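Local coordinates for protein ribokinase, putative (Burkholderia thailandensis, PDB 3B1P) that probably phosphorylates nucleosides such as inosine, as a nucleoside kinase of the ribokinase (PfkB) family, at residues A[7-12]-A[76-81]; A[11-16]-A[42-47]. All coordinates share one frame; numbering follows the deposited sequence. Where two conformers were deposited one is given.

Contact 1. Residues A[7-12]-A[76-81]; sequences GSIAYD and QPYLDR. With NOS (inosine), chain B.
Y11 and Y78 meet in a buried, mostly apolar strand-on-helix contact, where the start of strand 10-16, in the small lid-like sheet, and the loop before it pack against the first turns of helix 76-85. The strand and helix segments run nearly at right angles, at 103°, with their axes 10.1 Å apart, so side chains span the gap. The two tyrosines run antiparallel alongside each other, their rings inclined by 39° as an oblique pair, and Y11 CE1 lies 3.8 Å from Y78 CD1. The phenol of Y11 thereby reaches the N-terminal end of the helix: its OH accepts a weak, bent hydrogen bond from Y78 N at 3.4 Å and is also bonded to the carbonyl of D74. P77 CD packs beside the same hydroxyl.

Y78 reaches from the helix back to the chain around I9 and A10. I9 lays CG2 over one face of its ring, 3.7 Å from the ring centroid, in a CH-pi contact; CG2 stands anti to the backbone N, and the rest of the I9 side chain turns away toward strand 64-71. The A10 carbonyl O sits in the plane of the Y78 ring at its edge, 3.4 Å from CE1. Beyond this, Y78 OH bonds to the G47 carbonyl and to Q290.

On the far side of the same chain segment lies the inosine. S8 OG, also bonded to C49 N, donates to the purine N3 at 2.9 Å. D12 OD1 accepts from ribose O2' at 2.7 Å; O3' is modelled so close to OD2 that the detail there is doubtful. The chemistry is thus divided: hydrocarbon and ring contacts back residues 9-11 on the helix side, while S8 and D12 bind the nucleoside on the other.

Contact 2. Residues A[11-16]-A[42-47]; sequences YDNIMT and MRREFG. With NOS (inosine), chain B.
Segment 11-16 of strand 10-16 pairs antiparallel with strand 44-47, their axes 4.5 Å apart and twisted to 127°, with D12 and E45 as a hydrogen-bonded pair: D12 N to E45 O is 2.8 Å and nearly straight at 175°, and E45 N returns to D12 O at the same length. Y11 and F46 form the adjacent non-hydrogen-bonded pair. Beyond N13, toward R43, a water bridges the two segments, accepting from I14 N at 2.7 Å and donating to R43 O.

On the Y11 side, R44 lays its guanidinium flat on the tyrosine ring, the planes only 5° apart and CZ 3.8 Å from the ring centroid, a stacked cation-pi pair. R44 CG is anti to the backbone N and the chain bends at chi3, which turns the charged end over the ring while CD rests on Y11 CB. F46 brings CE2 to the ring's edge, 3.9 Å from Y11 CE1.

The opposite face carries D12 and E45. E45 bends back to a salt bridge with R43, NE to OE2 3.0 Å, reached from above the carboxylate plane. D12 points to the inosine ribose, and G47 CA lies 3.6 Å from D12 OD2.

Strand 44-47 is an outer strand of the four-stranded sheet; strand 10-16 is flanked on its other side by strand 101-107. Helix 76-85 packs on the Y11 face through P77 and R81, and M15 and M42 touch the second subunit.

Both contacts are built on strand 10-16 and share Y11 and D12, yet they use different directions from it. Contact 1 joins the strand to a helix mainly through side chains, whereas contact 2 is held by main-chain pairing. Both are buried, but contact 2 has a rim of exposed R43 and R44, and its M15 and M42 reach the second subunit. Y11 serves the helix with its hydroxyl end and the strand pairing with its ring face. The two sites also touch directly: the A10 carbonyl O probably bonds G47 N at 2.8 Å, and R81 packs on F46. Strand 44-47 thus bridges both, and both border the inosine, whose ribose D12 binds.

Contact 1. Residues A[7-12]-A[76-81]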
# COMPACT_ATOMS: atom_id res chain seq x y z
N GLY A 7 -5.03 11.64 -20.45
CA GLY A 7 -4.53 11.03 -19.23
C GLY A 7 -4.36 9.56 -19.36
O GLY A 7 -4.45 8.98 -20.46
N SER A 8 -4.13 8.90 -18.23
CA SER A 8 -3.84 7.47 -18.25
C SER A 8 -5.10 6.64 -18.53
O SER A 8 -6.25 7.05 -18.23
CB SER A 8 -3.21 7.01 -16.92
OG SER A 8 -4.06 7.30 -15.85
N ILE A 9 -4.86 5.50 -19.15
CA ILE A 9 -5.88 4.49 -19.33
C ILE A 9 -5.25 3.23 -18.81
O ILE A 9 -4.14 2.87 -19.24
CB ILE A 9 -6.34 4.35 -20.80
CG1 ILE A 9 -6.56 5.74 -21.41
CG2 ILE A 9 -7.56 3.42 -20.88
CD1 ILE A 9 -6.75 5.70 -23.01
N ALA A 10 -5.91 2.59 -17.88
CA ALA A 10 -5.20 1.62 -17.06
C ALA A 10 -6.11 0.59 -16.44
O ALA A 10 -7.36 0.79 -16.29
CB ALA A 10 -4.37 2.35 -15.99
N TYR A 11 -5.54 -0.56 -16.07
CA TYR A 11 -6.28 -1.53 -15.32
C TYR A 11 -5.88 -1.43 -13.85
O TYR A 11 -4.67 -1.43 -13.52
CB TYR A 11 -6.00 -2.97 -15.82
CG TYR A 11 -6.46 -3.21 -17.24
CD1 TYR A 11 -7.82 -3.20 -17.56
CD2 TYR A 11 -5.53 -3.47 -18.25
CE1 TYR A 11 -8.27 -3.44 -18.88
CE2 TYR A 11 -5.94 -3.70 -19.58
CZ TYR A 11 -7.32 -3.69 -19.89
OH TYR A 11 -7.71 -3.93 -21.20
N ASP A 12 -6.88 -1.38 -12.96
CA ASP A 12 -6.63 -1.13 -11.54
C ASP A 12 -6.86 -2.36 -10.71
O ASP A 12 -7.84 -3.09 -10.94
CB ASP A 12 -7.59 -0.02 -10.95
CG ASP A 12 -7.28 1.34 -11.45
OD1 ASP A 12 -6.23 1.61 -12.04
OD2 ASP A 12 -8.13 2.23 -11.24
N GLN A 76 -7.61 -5.23 -25.40
CA GLN A 76 -8.94 -5.59 -25.93
C GLN A 76 -10.17 -5.40 -25.02
O GLN A 76 -11.16 -4.80 -25.47
CB GLN A 76 -8.98 -6.99 -26.58
CG GLN A 76 -10.20 -7.10 -27.60
CD GLN A 76 -10.02 -6.18 -28.80
OE1 GLN A 76 -8.91 -6.01 -29.32
NE2 GLN A 76 -11.10 -5.52 -29.21
N PRO A 77 -10.16 -5.95 -23.79
CA PRO A 77 -11.34 -5.69 -22.97
C PRO A 77 -11.70 -4.20 -22.83
O PRO A 77 -12.91 -3.86 -22.76
CB PRO A 77 -10.97 -6.30 -21.62
CG PRO A 77 -10.03 -7.46 -22.02
CD PRO A 77 -9.21 -6.83 -23.08
N TYR A 78 -10.70 -3.31 -22.79
CA TYR A 78 -10.98 -1.87 -22.58
C TYR A 78 -11.57 -1.31 -23.91
O TYR A 78 -12.51 -0.50 -23.93
CB TYR A 78 -9.71 -1.12 -22.14
CG TYR A 78 -9.98 -0.05 -21.07
CD1 TYR A 78 -9.12 0.11 -19.99
CD2 TYR A 78 -11.10 0.80 -21.18
CE1 TYR A 78 -9.37 1.11 -19.00
CE2 TYR A 78 -11.36 1.76 -20.22
CZ TYR A 78 -10.47 1.89 -19.14
OH TYR A 78 -10.68 2.87 -18.19
N LEU A 79 -11.01 -1.77 -25.02
CA LEU A 79 -11.47 -1.27 -26.34
C LEU A 79 -12.93 -1.67 -26.54
O LEU A 79 -13.73 -0.86 -26.99
CB LEU A 79 -10.63 -1.84 -27.46
CG LEU A 79 -9.14 -1.57 -27.31
CD1 LEU A 79 -8.42 -2.36 -28.42
CD2 LEU A 79 -8.84 -0.11 -27.40
N ASP A 80 -13.26 -2.90 -26.16
CA ASP A 80 -14.63 -3.41 -26.24
C ASP A 80 -15.57 -2.68 -25.28
O ASP A 80 -16.75 -2.47 -25.59
CB ASP A 80 -14.67 -4.90 -25.94
CG ASP A 80 -14.00 -5.74 -27.04
OD1 ASP A 80 -13.64 -5.19 -28.11
OD2 ASP A 80 -13.84 -6.94 -26.80
N ARG A 81 -15.05 -2.33 -24.10
CA ARG A 81 -15.85 -1.56 -23.12
C ARG A 81 -16.13 -0.15 -23.66
O ARG A 81 -17.27 0.33 -23.52
CB ARG A 81 -15.14 -1.49 -21.77
CG ARG A 81 -15.72 -0.46 -20.82
CD ARG A 81 -14.89 -0.39 -19.56
NE ARG A 81 -15.45 0.52 -18.55
CZ ARG A 81 -16.47 0.22 -17.74
NH1 ARG A 81 -17.12 -0.95 -17.83
NH2 ARG A 81 -16.89 1.10 -16.85
N9 NOS B . -3.25 6.23 -11.52
C4 NOS B . -2.34 6.84 -12.29
N3 NOS B . -2.31 7.41 -13.54
C2 NOS B . -1.22 7.99 -14.04
N1 NOS B . -0.06 8.01 -13.30
C6 NOS B . 0.03 7.45 -12.07
O6 NOS B . 1.19 7.58 -11.36
C5 NOS B . -1.15 6.88 -11.42
N7 NOS B . -1.43 6.27 -10.25
C8 NOS B . -2.74 5.86 -10.30
C5' NOS B . -7.45 7.23 -9.84
O5' NOS B . -7.50 8.66 -10.04
C4' NOS B . -6.71 6.61 -11.03
O4' NOS B . -5.34 7.01 -11.01
C1' NOS B . -4.66 6.06 -11.90
C2' NOS B . -5.28 4.74 -11.53
O2' NOS B . -5.33 4.00 -12.75
C3' NOS B . -6.66 5.08 -11.00
O3' NOS B . -7.71 4.53 -11.85

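Contact 2. Residues A[11-16]-A[42-47]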
# COMPACT_ATOMS: atom_id res chain seq x y z
N TYR A 11 -5.54 -0.56 -16.07
CA TYR A 11 -6.28 -1.53 -15.32
C TYR A 11 -5.88 -1.43 -13.85
O TYR A 11 -4.67 -1.43 -13.52
CB TYR A 11 -6.00 -2.97 -15.82
CG TYR A 11 -6.46 -3.21 -17.24
CD1 TYR A 11 -7.82 -3.20 -17.56
CD2 TYR A 11 -5.53 -3.47 -18.25
CE1 TYR A 11 -8.27 -3.44 -18.88
CE2 TYR A 11 -5.94 -3.70 -19.58
CZ TYR A 11 -7.32 -3.69 -19.89
OH TYR A 11 -7.71 -3.93 -21.20
N ASP A 12 -6.88 -1.38 -12.96
CA ASP A 12 -6.63 -1.13 -11.54
C ASP A 12 -6.86 -2.36 -10.71
O ASP A 12 -7.84 -3.09 -10.94
CB ASP A 12 -7.59 -0.02 -10.95
CG ASP A 12 -7.28 1.34 -11.45
OD1 ASP A 12 -6.23 1.61 -12.04
OD2 ASP A 12 -8.13 2.23 -11.24
N ASN A 13 -5.97 -2.58 -9.72
CA ASN A 13 -6.18 -3.59 -8.70
C ASN A 13 -6.21 -2.88 -7.35
O ASN A 13 -5.17 -2.40 -6.91
CB ASN A 13 -5.02 -4.60 -8.78
CG ASN A 13 -4.89 -5.21 -10.16
OD1 ASN A 13 -4.16 -4.71 -11.01
ND2 ASN A 13 -5.67 -6.25 -10.40
N ILE A 14 -7.38 -2.81 -6.73
CA ILE A 14 -7.60 -1.92 -5.56
C ILE A 14 -7.78 -2.72 -4.30
O ILE A 14 -8.63 -3.63 -4.23
CB ILE A 14 -8.85 -0.99 -5.84
CG1 ILE A 14 -8.53 -0.12 -7.04
CG2 ILE A 14 -9.16 -0.19 -4.57
CD1 ILE A 14 -9.80 0.53 -7.73
N MET A 15 -6.98 -2.38 -3.27
CA MET A 15 -7.07 -3.00 -1.96
C MET A 15 -7.51 -1.92 -1.00
O MET A 15 -6.76 -0.98 -0.72
CB MET A 15 -5.69 -3.61 -1.56
CG MET A 15 -5.22 -4.69 -2.57
SD MET A 15 -3.42 -4.79 -2.87
CE MET A 15 -3.02 -3.33 -3.85
N THR A 16 -8.72 -2.07 -0.49
CA THR A 16 -9.30 -1.08 0.41
C THR A 16 -9.25 -1.47 1.87
O THR A 16 -9.89 -2.44 2.33
CB THR A 16 -10.76 -0.76 0.00
OG1 THR A 16 -10.74 -0.41 -1.39
CG2 THR A 16 -11.27 0.39 0.87
N MET A 42 -8.57 -10.71 -5.54
CA MET A 42 -8.30 -9.55 -6.40
C MET A 42 -9.18 -9.54 -7.66
O MET A 42 -9.39 -10.58 -8.27
CB MET A 42 -6.84 -9.53 -6.83
CG MET A 42 -5.85 -9.41 -5.66
SD MET A 42 -4.26 -8.64 -6.09
CE MET A 42 -3.53 -9.74 -7.33
N ARG A 43 -9.71 -8.38 -8.02
CA ARG A 43 -10.42 -8.22 -9.29
C ARG A 43 -9.92 -7.00 -10.00
O ARG A 43 -9.74 -5.94 -9.40
CB ARG A 43 -11.96 -8.17 -9.14
CG ARG A 43 -12.51 -7.47 -7.91
CD ARG A 43 -14.05 -7.55 -7.86
NE ARG A 43 -14.67 -6.60 -8.80
CZ ARG A 43 -15.34 -6.92 -9.90
NH1 ARG A 43 -15.55 -8.19 -10.23
NH2 ARG A 43 -15.84 -5.95 -10.67
N ARG A 44 -9.65 -7.16 -11.28
CA ARG A 44 -9.13 -6.09 -12.07
C ARG A 44 -10.33 -5.19 -12.37
O ARG A 44 -11.46 -5.70 -12.51
CB ARG A 44 -8.52 -6.67 -13.32
CG ARG A 44 -7.70 -5.71 -14.10
CD ARG A 44 -7.15 -6.36 -15.37
NE ARG A 44 -8.19 -6.59 -16.40
CZ ARG A 44 -7.93 -6.98 -17.66
NH1 ARG A 44 -6.67 -7.14 -18.04
NH2 ARG A 44 -8.92 -7.16 -18.54
N GLU A 45 -10.12 -3.87 -12.33
CA GLU A 45 -11.16 -2.88 -12.69
C GLU A 45 -10.65 -2.00 -13.79
O GLU A 45 -9.46 -1.83 -13.99
CB GLU A 45 -11.55 -1.99 -11.51
CG GLU A 45 -11.91 -2.70 -10.23
CD GLU A 45 -13.35 -3.26 -10.19
OE1 GLU A 45 -14.11 -3.23 -11.19
OE2 GLU A 45 -13.71 -3.77 -9.10
N PHE A 46 -11.59 -1.40 -14.54
CA PHE A 46 -11.29 -0.45 -15.55
C PHE A 46 -11.00 0.88 -14.87
O PHE A 46 -11.82 1.36 -14.07
CB PHE A 46 -12.47 -0.31 -16.51
CG PHE A 46 -12.72 -1.56 -17.31
CD1 PHE A 46 -13.77 -2.40 -17.01
CD2 PHE A 46 -11.89 -1.85 -18.38
CE1 PHE A 46 -14.01 -3.58 -17.79
CE2 PHE A 46 -12.09 -3.02 -19.15
CZ PHE A 46 -13.17 -3.86 -18.87
N GLY A 47 -9.83 1.41 -15.17
CA GLY A 47 -9.35 2.66 -14.57
C GLY A 47 -8.49 3.50 -15.46
O GLY A 47 -8.66 3.54 -16.68
N9 NOS B . -3.25 6.23 -11.52
C4 NOS B . -2.34 6.84 -12.29
N3 NOS B . -2.31 7.41 -13.54
C2 NOS B . -1.22 7.99 -14.04
N1 NOS B . -0.06 8.01 -13.30
C6 NOS B . 0.03 7.45 -12.07
O6 NOS B . 1.19 7.58 -11.36
C5 NOS B . -1.15 6.88 -11.42
N7 NOS B . -1.43 6.27 -10.25
C8 NOS B . -2.74 5.86 -10.30
C5' NOS B . -7.45 7.23 -9.84
O5' NOS B . -7.50 8.66 -10.04
C4' NOS B . -6.71 6.61 -11.03
O4' NOS B . -5.34 7.01 -11.01
C1' NOS B . -4.66 6.06 -11.90
C2' NOS B . -5.28 4.74 -11.53
O2' NOS B . -5.33 4.00 -12.75
C3' NOS B . -6.66 5.08 -11.00
O3' NOS B . -7.71 4.53 -11.85
O HOH W 1 -9.58 -4.15 -7.59